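ThermoDBP-single stranded DNA binding protein (Thermoproteus tenax, PDB 3TEK) binds single-stranded DNA, apparently taking the place of the canonical single-stranded DNA-binding protein in the Thermoproteales. Local coordinates at residues A[63-66]-A[72-75]; A[39-44]-A[95-100]; A[55-60]-A[74-79]. All coordinates share one frame; numbering follows the deposited sequence.

Contact 1 (A[63-66]-A[72-75]); sequences SLRE and GENI
Leu64 and Arg65, near the C-terminal end of helix 52-68, meet Gly72, Glu73 and Ile75, at the start of helix 71-79, in a helical hairpin of the single-stranded DNA-binding domain, where the chain turns from the first helix into the second.

The tight part is built on the glycine. CA of Arg65 and CA of Gly72 lie only 4.3 Å apart, the nearest pair of CA atoms across the segments. CA of Gly72 also makes a CH...O contact with O of Leu64 at 3.6 Å. Having no side chain, Gly72 sets its CA directly against the Leu64 carbonyl and the backbone N of Arg65. Next to it CB of Leu64 faces O of Gly72 at 3.7 Å. Further along, methyl CD2 of Leu64 meets methyl CG2 of Ile75 at 4.0 Å, the two chains slanting across each other, and Pro126 touches both residues.

The solvent side is held by charge. Arg65 and Glu73 run side by side in the same direction as a salt bridge, their guanidinium and carboxylate planes 17° apart. CG of Glu73 stands opposite the backbone N (chi1 -164°), and the bend that follows at chi2 brings the carboxylate round to the arginine. One oxygen receives both donors: NH2 of Arg65 gives OE1 of Glu73 a weak bond, while NE of Arg65 reaches OE1 of Glu73 at 2.9 Å, bent to 135° at the hydrogen and arriving from above the carboxylate plane.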
loop_
_atom_site.group_PDB
_atom_site.type_symbol
_atom_site.label_atom_id
_atom_site.label_comp_id
_atom_site.label_asym_id
_atom_site.label_seq_id
_atom_site.Cartn_x
_atom_site.Cartn_y
_atom_site.Cartn_z
ATOM N N SER A 63 -1.664 -11.366 2.113
ATOM C CA SER A 63 -2.413 -11.314 3.375
ATOM C C SER A 63 -3.654 -12.236 3.345
ATOM O O SER A 63 -3.978 -12.862 4.344
ATOM C CB SER A 63 -2.815 -9.892 3.732
ATOM O OG SER A 63 -1.668 -9.039 3.811
ATOM N N LEU A 64 -4.334 -12.321 2.213
ATOM C CA LEU A 64 -5.495 -13.180 2.134
ATOM C C LEU A 64 -5.133 -14.666 2.305
ATOM O O LEU A 64 -5.827 -15.401 2.995
ATOM C CB LEU A 64 -6.272 -12.936 0.837
ATOM C CG LEU A 64 -7.106 -11.642 0.815
ATOM C CD1 LEU A 64 -7.490 -11.297 -0.578
ATOM C CD2 LEU A 64 -8.356 -11.715 1.716
ATOM N N ARG A 65 -4.049 -15.070 1.671
ATOM C CA ARG A 65 -3.495 -16.406 1.844
ATOM C C ARG A 65 -3.100 -16.683 3.287
ATOM O O ARG A 65 -3.402 -17.752 3.801
ATOM C CB ARG A 65 -2.264 -16.604 0.956
ATOM C CG ARG A 65 -2.590 -16.687 -0.498
ATOM C CD ARG A 65 -1.378 -17.138 -1.344
ATOM N NE ARG A 65 -1.385 -16.440 -2.633
ATOM C CZ ARG A 65 -0.619 -15.396 -2.957
ATOM N NH1 ARG A 65 0.296 -14.922 -2.107
ATOM N NH2 ARG A 65 -0.748 -14.848 -4.164
ATOM N N GLU A 66 -2.405 -15.723 3.909
ATOM C CA GLU A 66 -1.992 -15.825 5.326
ATOM C C GLU A 66 -3.187 -16.091 6.221
ATOM O O GLU A 66 -3.229 -17.073 6.982
ATOM C CB GLU A 66 -1.351 -14.522 5.793
ATOM C CG GLU A 66 0.122 -14.434 5.584
ATOM C CD GLU A 66 0.896 -15.115 6.712
ATOM O OE1 GLU A 66 0.613 -14.820 7.905
ATOM O OE2 GLU A 66 1.786 -15.937 6.396
ATOM N N GLY A 72 -7.911 -18.209 0.283
ATOM C CA GLY A 72 -7.482 -16.827 0.172
ATOM C C GLY A 72 -7.242 -16.416 -1.264
ATOM O O GLY A 72 -7.610 -15.313 -1.662
ATOM N N GLU A 73 -6.663 -17.317 -2.066
ATOM C CA GLU A 73 -6.467 -17.037 -3.482
ATOM C C GLU A 73 -7.799 -16.894 -4.266
ATOM O O GLU A 73 -7.892 -16.087 -5.174
ATOM C CB GLU A 73 -5.536 -18.088 -4.115
ATOM C CG GLU A 73 -4.955 -17.684 -5.494
ATOM C CD GLU A 73 -4.096 -16.396 -5.481
ATOM O OE1 GLU A 73 -3.635 -15.956 -4.401
ATOM O OE2 GLU A 73 -3.879 -15.819 -6.574
ATOM N N ASN A 74 -8.824 -17.661 -3.901
ATOM C CA ASN A 74 -10.158 -17.502 -4.504
ATOM C C ASN A 74 -10.786 -16.152 -4.169
ATOM O O ASN A 74 -11.441 -15.552 -5.001
ATOM C CB ASN A 74 -11.085 -18.625 -4.053
ATOM C CG ASN A 74 -10.658 -19.959 -4.606
ATOM O OD1 ASN A 74 -10.324 -20.067 -5.771
ATOM N ND2 ASN A 74 -10.671 -20.974 -3.782
ATOM N N ILE A 75 -10.587 -15.708 -2.929
ATOM C CA ILE A 75 -11.125 -14.436 -2.468
ATOM C C ILE A 75 -10.451 -13.379 -3.308
ATOM O O ILE A 75 -11.112 -12.531 -3.890
ATOM C CB ILE A 75 -10.843 -14.165 -0.974
ATOM C CG1 ILE A 75 -11.414 -15.285 -0.078
ATOM C CG2 ILE A 75 -11.459 -12.833 -0.555
ATOM C CD1 ILE A 75 -11.115 -15.131 1.441
#

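Contact 2 (A[39-44]-A[95-100]); sequences RLFGRY and GLKKWF
The packing of short helix 37-41 on the long helix 83-108 is the setting of this contact, a buried junction in the alpha-helical part of a domain that also has a four-stranded antiparallel sheet. On the 39-44 side, Phe41 makes every contact. CG of Phe41 lies opposite its carbonyl carbon (chi1 -63°), which directs the ring at the long helix, where it meets Leu96, Lys97 and Phe100.

Lys97 covers one face of the ring. Its CA stands 4.1 Å from the centroid of the Phe41 ring and 19° off the ring normal, which meets the geometry of a CH-pi contact. The aliphatic start of the lysine continues the cover: CB of Lys97 is 4.0 Å from CD1 of Phe41, and CG of Lys97 is 4.1 Å from CG of Phe41. From there the extended chain slides past the phenylalanine in the opposite direction. The other face of the ring is taken by CD2 of Leu40, 3.6 Å above the plane, so the ring is packed between its own chain neighbour and the lysine.

Phe100 meets the ring obliquely. Its CB approaches CE2 of Phe41 at 3.8 Å, and the two ring planes make 46° with centroids 5.8 Å apart, neither a stack nor an edge-to-face pair. CE1 of Phe41 adds a looser touch on CB of Leu96 at 4.4 Å. Beyond the two segments, Phe93 also packs on Phe41, while Phe116 meets the Phe100 ring.

No hydrogen bond crosses between the segments. The contact therefore rests on apolar packing and a CH-pi contact, and the lysine contributes through its carbon atoms, its ammonium group making no bond to 39-44.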
loop_
_atom_site.group_PDB
_atom_site.type_symbol
_atom_site.label_atom_id
_atom_site.label_comp_id
_atom_site.label_asym_id
_atom_site.label_seq_id
_atom_site.Cartn_x
_atom_site.Cartn_y
_atom_site.Cartn_z
ATOM N N ARG A 39 10.027 5.513 -9.101
ATOM C CA ARG A 39 9.785 4.060 -9.122
ATOM C C ARG A 39 8.421 3.722 -8.585
ATOM O O ARG A 39 7.701 2.907 -9.149
ATOM C CB ARG A 39 10.804 3.308 -8.268
ATOM C CG ARG A 39 12.223 3.275 -8.809
ATOM C CD ARG A 39 13.116 2.393 -7.911
ATOM N NE ARG A 39 12.480 1.127 -7.522
ATOM C CZ ARG A 39 12.308 0.068 -8.311
ATOM N NH1 ARG A 39 12.718 0.074 -9.579
ATOM N NH2 ARG A 39 11.714 -1.019 -7.824
ATOM N N LEU A 40 8.075 4.349 -7.472
ATOM C CA LEU A 40 6.869 3.978 -6.747
ATOM C C LEU A 40 5.610 4.579 -7.376
ATOM O O LEU A 40 4.610 3.874 -7.563
ATOM C CB LEU A 40 6.969 4.402 -5.280
ATOM C CG LEU A 40 5.731 4.092 -4.423
ATOM C CD1 LEU A 40 5.447 2.583 -4.280
ATOM C CD2 LEU A 40 5.905 4.803 -3.070
ATOM N N PHE A 41 5.663 5.876 -7.662
ATOM C CA PHE A 41 4.489 6.630 -8.115
ATOM C C PHE A 41 4.528 6.995 -9.591
ATOM O O PHE A 41 3.511 7.416 -10.129
ATOM C CB PHE A 41 4.323 7.944 -7.338
ATOM C CG PHE A 41 4.070 7.784 -5.865
ATOM C CD1 PHE A 41 3.001 7.035 -5.395
ATOM C CD2 PHE A 41 4.901 8.417 -4.939
ATOM C CE1 PHE A 41 2.772 6.912 -4.017
ATOM C CE2 PHE A 41 4.683 8.308 -3.577
ATOM C CZ PHE A 41 3.619 7.547 -3.109
ATOM N N GLY A 42 5.682 6.844 -10.234
ATOM C CA GLY A 42 5.880 7.311 -11.615
ATOM C C GLY A 42 6.120 6.210 -12.637
ATOM O O GLY A 42 5.715 5.058 -12.440
ATOM N N ARG A 43 6.804 6.563 -13.725
ATOM C CA ARG A 43 6.966 5.659 -14.874
ATOM C C ARG A 43 8.288 4.865 -14.901
ATOM O O ARG A 43 8.549 4.145 -15.867
ATOM C CB ARG A 43 6.819 6.453 -16.179
ATOM C CG ARG A 43 8.099 7.148 -16.633
ATOM C CD ARG A 43 7.810 8.397 -17.436
ATOM N NE ARG A 43 8.968 9.286 -17.523
ATOM C CZ ARG A 43 9.440 10.026 -16.519
ATOM N NH1 ARG A 43 8.873 9.991 -15.315
ATOM N NH2 ARG A 43 10.499 10.802 -16.715
ATOM N N TYR A 44 9.113 5.000 -13.861
ATOM C CA TYR A 44 10.431 4.339 -13.815
ATOM C C TYR A 44 10.390 2.932 -13.200
ATOM O O TYR A 44 11.396 2.222 -13.204
ATOM C CB TYR A 44 11.448 5.200 -13.051
ATOM C CG TYR A 44 11.829 6.494 -13.749
ATOM C CD1 TYR A 44 12.760 6.501 -14.787
ATOM C CD2 TYR A 44 11.269 7.711 -13.359
ATOM C CE1 TYR A 44 13.118 7.689 -15.425
ATOM C CE2 TYR A 44 11.618 8.904 -13.989
ATOM C CZ TYR A 44 12.543 8.886 -15.020
ATOM O OH TYR A 44 12.894 10.061 -15.645
ATOM N N GLY A 95 -4.366 9.230 -2.732
ATOM C CA GLY A 95 -4.231 9.783 -1.408
ATOM C C GLY A 95 -2.799 9.716 -0.897
ATOM O O GLY A 95 -2.321 10.675 -0.290
ATOM N N LEU A 96 -2.123 8.586 -1.113
ATOM C CA LEU A 96 -0.721 8.445 -0.701
ATOM C C LEU A 96 0.210 9.350 -1.488
ATOM O O LEU A 96 1.113 9.939 -0.917
ATOM C CB LEU A 96 -0.221 7.024 -0.842
ATOM C CG LEU A 96 -0.220 6.163 0.434
ATOM C CD1 LEU A 96 -0.041 4.696 0.051
ATOM C CD2 LEU A 96 0.854 6.610 1.455
ATOM N N LYS A 97 -0.010 9.422 -2.794
ATOM C CA LYS A 97 0.787 10.263 -3.668
ATOM C C LYS A 97 0.628 11.713 -3.269
ATOM O O LYS A 97 1.613 12.457 -3.210
ATOM C CB LYS A 97 0.344 10.066 -5.110
ATOM C CG LYS A 97 1.187 10.718 -6.169
ATOM C CD LYS A 97 0.707 10.237 -7.540
ATOM C CE LYS A 97 1.233 11.073 -8.694
ATOM N NZ LYS A 97 0.396 10.832 -9.922
ATOM N N LYS A 98 -0.612 12.113 -2.987
ATOM C CA LYS A 98 -0.894 13.482 -2.551
ATOM C C LYS A 98 -0.212 13.792 -1.206
ATOM O O LYS A 98 0.423 14.828 -1.016
ATOM C CB LYS A 98 -2.407 13.689 -2.427
ATOM C CG LYS A 98 -2.804 15.161 -2.230
ATOM C CD LYS A 98 -4.309 15.416 -2.454
ATOM C CE LYS A 98 -5.085 15.613 -1.149
ATOM N NZ LYS A 98 -6.447 16.223 -1.370
ATOM N N TRP A 99 -0.388 12.898 -0.256
ATOM C CA TRP A 99 0.316 13.008 1.004
ATOM C C TRP A 99 1.846 13.161 0.796
ATOM O O TRP A 99 2.463 14.002 1.452
ATOM C CB TRP A 99 0.011 11.799 1.894
ATOM C CG TRP A 99 0.856 11.779 3.080
ATOM C CD1 TRP A 99 0.681 12.510 4.212
ATOM C CD2 TRP A 99 2.058 11.022 3.260
ATOM N NE1 TRP A 99 1.704 12.250 5.098
ATOM C CE2 TRP A 99 2.564 11.343 4.540
ATOM C CE3 TRP A 99 2.749 10.104 2.469
ATOM C CZ2 TRP A 99 3.741 10.764 5.060
ATOM C CZ3 TRP A 99 3.903 9.514 2.979
ATOM C CH2 TRP A 99 4.395 9.859 4.258
ATOM N N PHE A 100 2.434 12.368 -0.106
ATOM C CA PHE A 100 3.900 12.390 -0.292
ATOM C C PHE A 100 4.362 13.706 -0.865
ATOM O O PHE A 100 5.279 14.316 -0.367
ATOM C CB PHE A 100 4.374 11.294 -1.226
ATOM C CG PHE A 100 5.856 11.321 -1.461
ATOM C CD1 PHE A 100 6.729 10.827 -0.504
ATOM C CD2 PHE A 100 6.374 11.884 -2.608
ATOM C CE1 PHE A 100 8.126 10.854 -0.710
ATOM C CE2 PHE A 100 7.770 11.936 -2.838
ATOM C CZ PHE A 100 8.649 11.421 -1.887
#

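Contact 3 (A[55-60]-A[74-79]); sequences LLFGAV and NIFNRI
The rings of Phe76 and Phe57 are the flat groups where helix 71-79 meets helix 52-68, and neither presents a clean face or edge to the other segment. Both approaches to the Phe76 ring from 55-60 are oblique: O of Phe57 comes to CZ of Phe76 at 3.7 Å, and CG1 of Val60 reaches CD1 of Phe76 at 4.0 Å. The Phe57 ring is likewise met obliquely, by CZ of Phe76, which is 4.2 Å from CD2 of Phe57.

Phe76 bridges the gap between the helices. Its CG is placed opposite the backbone N (chi1 -177°), and the ring is carried from helix 71-79 to the backbone of Phe57 and the side chain of Val60. The ring spans a wide gap: the axes of segments 55-60 and 74-79 come no nearer than 11.4 Å, and even the closest CA atoms, those of Val60 and Phe76, are 7.6 Å apart. Val60 crosses the phenylalanine at about a right angle. The same methyl, CG1 of Val60, also touches CD1 of Ile79 at 4.4 Å, so one valine branch receives two residues spaced three apart on the facing helix. The side-chain contacts are apolar, and a backbone carbonyl also abuts the ring; no hydrogen bond crosses.

The two helical segments run roughly antiparallel, at 141°. Phe76 packs further along helix 52-68 against Ala61 and Leu64. Leu124 of strand 116-124 touches both Val60 and Ile79, and Phe85 of helix 83-108 meets Phe57 and Val60, so the contact borders both the sheet and helix 83-108.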
loop_
_atom_site.group_PDB
_atom_site.type_symbol
_atom_site.label_atom_id
_atom_site.label_comp_id
_atom_site.label_asym_id
_atom_site.label_seq_id
_atom_site.Cartn_x
_atom_site.Cartn_y
_atom_site.Cartn_z
ATOM N N LEU A 55 2.986 -3.800 -5.980
ATOM C CA LEU A 55 3.320 -3.985 -4.575
ATOM C C LEU A 55 2.030 -4.178 -3.755
ATOM O O LEU A 55 1.933 -5.087 -2.931
ATOM C CB LEU A 55 4.159 -2.807 -4.049
ATOM C CG LEU A 55 5.532 -2.618 -4.774
ATOM C CD1 LEU A 55 6.214 -1.310 -4.367
ATOM C CD2 LEU A 55 6.482 -3.809 -4.589
ATOM N N LEU A 56 1.038 -3.330 -4.010
ATOM C CA LEU A 56 -0.190 -3.366 -3.225
ATOM C C LEU A 56 -0.911 -4.717 -3.408
ATOM O O LEU A 56 -1.408 -5.314 -2.456
ATOM C CB LEU A 56 -1.112 -2.215 -3.634
ATOM C CG LEU A 56 -2.505 -2.208 -3.050
ATOM C CD1 LEU A 56 -2.400 -1.892 -1.587
ATOM C CD2 LEU A 56 -3.361 -1.174 -3.708
ATOM N N PHE A 57 -0.948 -5.171 -4.646
ATOM C CA PHE A 57 -1.662 -6.387 -5.015
ATOM C C PHE A 57 -1.040 -7.628 -4.422
ATOM O O PHE A 57 -1.749 -8.525 -3.983
ATOM C CB PHE A 57 -1.760 -6.507 -6.532
ATOM C CG PHE A 57 -2.889 -5.686 -7.132
ATOM C CD1 PHE A 57 -3.199 -4.421 -6.647
ATOM C CD2 PHE A 57 -3.640 -6.183 -8.190
ATOM C CE1 PHE A 57 -4.234 -3.655 -7.189
ATOM C CE2 PHE A 57 -4.694 -5.409 -8.752
ATOM C CZ PHE A 57 -4.973 -4.136 -8.235
ATOM N N GLY A 58 0.286 -7.668 -4.401
ATOM C CA GLY A 58 1.005 -8.737 -3.718
ATOM C C GLY A 58 0.746 -8.694 -2.230
ATOM O O GLY A 58 0.555 -9.730 -1.593
ATOM N N ALA A 59 0.696 -7.483 -1.677
ATOM C CA ALA A 59 0.398 -7.326 -0.260
ATOM C C ALA A 59 -1.004 -7.861 0.089
ATOM O O ALA A 59 -1.170 -8.556 1.089
ATOM C CB ALA A 59 0.552 -5.841 0.183
ATOM N N VAL A 60 -1.994 -7.563 -0.749
ATOM C CA VAL A 60 -3.364 -8.031 -0.487
ATOM C C VAL A 60 -3.479 -9.535 -0.652
ATOM O O VAL A 60 -4.046 -10.214 0.207
ATOM C CB VAL A 60 -4.347 -7.263 -1.363
ATOM C CG1 VAL A 60 -5.728 -7.844 -1.292
ATOM C CG2 VAL A 60 -4.294 -5.750 -0.947
ATOM N N ASN A 74 -8.824 -17.661 -3.901
ATOM C CA ASN A 74 -10.158 -17.502 -4.504
ATOM C C ASN A 74 -10.786 -16.152 -4.169
ATOM O O ASN A 74 -11.441 -15.552 -5.001
ATOM C CB ASN A 74 -11.085 -18.625 -4.053
ATOM C CG ASN A 74 -10.658 -19.959 -4.606
ATOM O OD1 ASN A 74 -10.324 -20.067 -5.771
ATOM N ND2 ASN A 74 -10.671 -20.974 -3.782
ATOM N N ILE A 75 -10.587 -15.708 -2.929
ATOM C CA ILE A 75 -11.125 -14.436 -2.468
ATOM C C ILE A 75 -10.451 -13.379 -3.308
ATOM O O ILE A 75 -11.112 -12.531 -3.890
ATOM C CB ILE A 75 -10.843 -14.165 -0.974
ATOM C CG1 ILE A 75 -11.414 -15.285 -0.078
ATOM C CG2 ILE A 75 -11.459 -12.833 -0.555
ATOM C CD1 ILE A 75 -11.115 -15.131 1.441
ATOM N N PHE A 76 -9.133 -13.458 -3.390
ATOM C CA PHE A 76 -8.365 -12.474 -4.145
ATOM C C PHE A 76 -8.770 -12.390 -5.616
ATOM O O PHE A 76 -8.936 -11.289 -6.164
ATOM C CB PHE A 76 -6.868 -12.735 -4.057
ATOM C CG PHE A 76 -6.052 -11.697 -4.767
ATOM C CD1 PHE A 76 -6.032 -10.386 -4.312
ATOM C CD2 PHE A 76 -5.321 -12.027 -5.896
ATOM C CE1 PHE A 76 -5.314 -9.420 -4.975
ATOM C CE2 PHE A 76 -4.579 -11.079 -6.561
ATOM C CZ PHE A 76 -4.573 -9.763 -6.102
ATOM N N ASN A 77 -8.903 -13.554 -6.242
ATOM C CA ASN A 77 -9.299 -13.618 -7.654
ATOM C C ASN A 77 -10.666 -13.002 -7.912
ATOM O O ASN A 77 -10.859 -12.345 -8.918
ATOM C CB ASN A 77 -9.228 -15.062 -8.180
ATOM C CG ASN A 77 -7.809 -15.488 -8.486
ATOM O OD1 ASN A 77 -6.942 -14.645 -8.715
ATOM N ND2 ASN A 77 -7.556 -16.800 -8.476
ATOM N N ARG A 78 -11.597 -13.186 -6.978
ATOM C CA ARG A 78 -12.876 -12.512 -7.075
ATOM C C ARG A 78 -12.748 -10.984 -6.956
ATOM O O ARG A 78 -13.252 -10.251 -7.800
ATOM C CB ARG A 78 -13.822 -13.002 -6.005
ATOM C CG ARG A 78 -15.133 -12.242 -5.996
ATOM C CD ARG A 78 -16.127 -12.944 -5.134
ATOM N NE ARG A 78 -15.656 -13.047 -3.762
ATOM C CZ ARG A 78 -15.713 -12.068 -2.853
ATOM N NH1 ARG A 78 -16.202 -10.861 -3.160
ATOM N NH2 ARG A 78 -15.258 -12.292 -1.623
ATOM N N ILE A 79 -12.099 -10.501 -5.902
ATOM C CA ILE A 79 -12.119 -9.071 -5.637
ATOM C C ILE A 79 -11.212 -8.279 -6.549
ATOM O O ILE A 79 -11.468 -7.083 -6.805
ATOM C CB ILE A 79 -11.797 -8.730 -4.158
ATOM C CG1 ILE A 79 -10.351 -9.041 -3.805
ATOM C CG2 ILE A 79 -12.713 -9.469 -3.243
ATOM C CD1 ILE A 79 -9.952 -8.479 -2.455
#

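Overall arrangement
Contacts 1 and 3 are successive parts of one interface, since both join helix 52-68 to helix 71-79. Their centres are about 7 Å apart, they share Asn74 and Ile75, and CD1 of Leu64 links them by touching CB of Phe76 at 3.8 Å. Contact 1 lies by the turn, where the helices are close; contact 3 lies where they have diverged. Contact 2 is on the other side of the chain's centre, about 26 Å from contact 1 and about 20 Å from contact 3 between centres. It still touches contact 3, through CD1 of Leu40 and CD1 of Leu55, 4.0 Å apart. Along the chain, contacts 1 and 3 are nested inside the long loop that contact 2 closes.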